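Local coordinates for cobalamin biosynthesis protein (Agrobacterium tumefaciens, PDB 3BY5) that probably takes part in cobalamin (vitamin B12) biosynthesis, though its exact role is not established, at residues T11-G16 with D42-A47. Numbering follows the deposited sequence.
Sequences TVAGIG and DYLATA
Ala-13 and Ala-45 carry the parallel pairing of strands 11-16 and 43-46 through a ladder of backbone bonds: Ala-13 N to Tyr-43 O (3.0 Å), Ala-45 N to Ala-13 O (3.0 Å) and Ile-15 N to Ala-45 O (2.7 Å). Ala-13 thus uses both its N-H and its carbonyl on this neighbour, as Ala-45 does in return.

At the start of the pair Asp-42 bonds Thr-11 with both its side chain and its backbone. Its carboxylate turns back so that OD1 accepts Thr-11 N on the syn side at 3.0 Å, 18° out of the carboxylate plane, while Asp-42 N donates to Thr-11 O (3.1 Å); Thr-11 is gripped at both its N-H and its carbonyl. At the far end, a water donates a hydrogen bond to Ile-15 O (2.8 Å) and accepts one from Ala-47 N, bridging the strands where they diverge.

Apolar contacts line both faces. Val-12, with CG1 anti to the backbone N (chi1 178°), reaches Ala-45 CB with that methyl (3.9 Å), and its CG2 meets the Tyr-43 ring obliquely at CD1. On the other face, Leu-44 CD2 touches both Ala-13 CB (4.0 Å) and Ile-15 CG1.

This is the pairing of a beta-alpha-beta unit linked by helix 23-37. Strand 11-17 continues the sheet to antiparallel strand 123-129, and the Leu-44 backbone bonds onward to Ser-66 and Glu-68, toward strand 67-69; helix 98-107 packs over the Val-12 and Ala-45 face, helix 54-62 against Leu-44 and Ile-15.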
loop_
_atom_site.group_PDB
_atom_site.type_symbol
_atom_site.label_atom_id
_atom_site.label_comp_id
_atom_site.label_asym_id
_atom_site.label_seq_id
_atom_site.Cartn_x
_atom_site.Cartn_y
_atom_site.Cartn_z
ATOM N N THR A 11 3.217 13.526 -1.845
ATOM C CA THR A 11 2.765 13.724 -0.465
ATOM C C THR A 11 1.827 12.612 0.045
ATOM O O THR A 11 0.802 12.294 -0.569
ATOM C CB THR A 11 2.181 15.159 -0.239
ATOM O OG1 THR A 11 1.021 15.103 0.600
ATOM C CG2 THR A 11 1.824 15.827 -1.559
ATOM N N VAL A 12 2.216 12.037 1.182
ATOM C CA VAL A 12 1.557 10.880 1.778
ATOM C C VAL A 12 0.852 11.293 3.063
ATOM O O VAL A 12 1.441 11.988 3.887
ATOM C CB VAL A 12 2.598 9.760 2.096
ATOM C CG1 VAL A 12 1.951 8.560 2.765
ATOM C CG2 VAL A 12 3.308 9.320 0.833
ATOM N N ALA A 13 -0.404 10.880 3.231
ATOM C CA ALA A 13 -1.105 11.064 4.502
ATOM C C ALA A 13 -1.220 9.755 5.266
ATOM O O ALA A 13 -1.875 8.821 4.809
ATOM C CB ALA A 13 -2.472 11.661 4.286
ATOM N N GLY A 14 -0.571 9.690 6.425
ATOM C CA GLY A 14 -0.686 8.541 7.323
ATOM C C GLY A 14 -1.952 8.646 8.144
ATOM O O GLY A 14 -2.210 9.682 8.756
ATOM N N ILE A 15 -2.748 7.580 8.153
ATOM C CA ILE A 15 -4.057 7.593 8.817
ATOM C C ILE A 15 -4.114 6.644 10.012
ATOM O O ILE A 15 -3.770 5.469 9.905
ATOM C CB ILE A 15 -5.216 7.242 7.841
ATOM C CG1 ILE A 15 -5.132 8.052 6.540
ATOM C CG2 ILE A 15 -6.576 7.431 8.514
ATOM C CD1 ILE A 15 -5.225 9.560 6.718
ATOM N N GLY A 16 -4.541 7.178 11.150
ATOM C CA GLY A 16 -4.841 6.377 12.325
ATOM C C GLY A 16 -6.247 6.693 12.783
ATOM O O GLY A 16 -6.692 7.833 12.681
ATOM N N ASP A 42 -1.715 12.564 -2.388
ATOM C CA ASP A 42 -1.773 11.667 -3.537
ATOM C C ASP A 42 -1.532 10.202 -3.179
ATOM O O ASP A 42 -1.509 9.340 -4.056
ATOM C CB ASP A 42 -0.856 12.144 -4.675
ATOM C CG ASP A 42 0.452 12.721 -4.178
ATOM O OD1 ASP A 42 1.169 12.003 -3.454
ATOM O OD2 ASP A 42 0.765 13.884 -4.521
ATOM N N TYR A 43 -1.403 9.921 -1.883
ATOM C CA TYR A 43 -1.162 8.564 -1.404
ATOM C C TYR A 43 -1.541 8.426 0.076
ATOM O O TYR A 43 -1.219 9.288 0.883
ATOM C CB TYR A 43 0.314 8.213 -1.627
ATOM C CG TYR A 43 0.632 6.744 -1.637
ATOM C CD1 TYR A 43 1.283 6.159 -0.561
ATOM C CD2 TYR A 43 0.298 5.940 -2.727
ATOM C CE1 TYR A 43 1.586 4.810 -0.552
ATOM C CE2 TYR A 43 0.598 4.582 -2.730
ATOM C CZ TYR A 43 1.244 4.028 -1.633
ATOM O OH TYR A 43 1.557 2.691 -1.601
ATOM N N LEU A 44 -2.238 7.353 0.425
ATOM C CA LEU A 44 -2.616 7.095 1.819
ATOM C C LEU A 44 -1.806 5.960 2.427
ATOM O O LEU A 44 -1.361 5.061 1.717
ATOM C CB LEU A 44 -4.104 6.755 1.933
ATOM C CG LEU A 44 -5.153 7.841 1.736
ATOM C CD1 LEU A 44 -6.517 7.240 1.966
ATOM C CD2 LEU A 44 -4.919 9.005 2.678
ATOM N N ALA A 45 -1.630 6.000 3.746
ATOM C CA ALA A 45 -0.860 4.979 4.461
ATOM C C ALA A 45 -1.395 4.724 5.865
ATOM O O ALA A 45 -1.988 5.610 6.484
ATOM C CB ALA A 45 0.611 5.351 4.517
ATOM N N THR A 46 -1.175 3.507 6.358
ATOM C CA THR A 46 -1.644 3.111 7.680
ATOM C C THR A 46 -0.775 2.033 8.309
ATOM O O THR A 46 0.029 1.391 7.641
ATOM C CB THR A 46 -3.139 2.658 7.662
ATOM O OG1 THR A 46 -3.628 2.558 9.003
ATOM C CG2 THR A 46 -3.328 1.323 6.953
ATOM N N ALA A 47 -0.946 1.863 9.611
ATOM C CA ALA A 47 -0.312 0.802 10.370
ATOM C C ALA A 47 -1.176 -0.443 10.214
ATOM O O ALA A 47 -2.296 -0.327 9.718
ATOM C CB ALA A 47 -0.240 1.216 11.808
HETATM O O HOH W 1 -1.750 4.262 11.398
#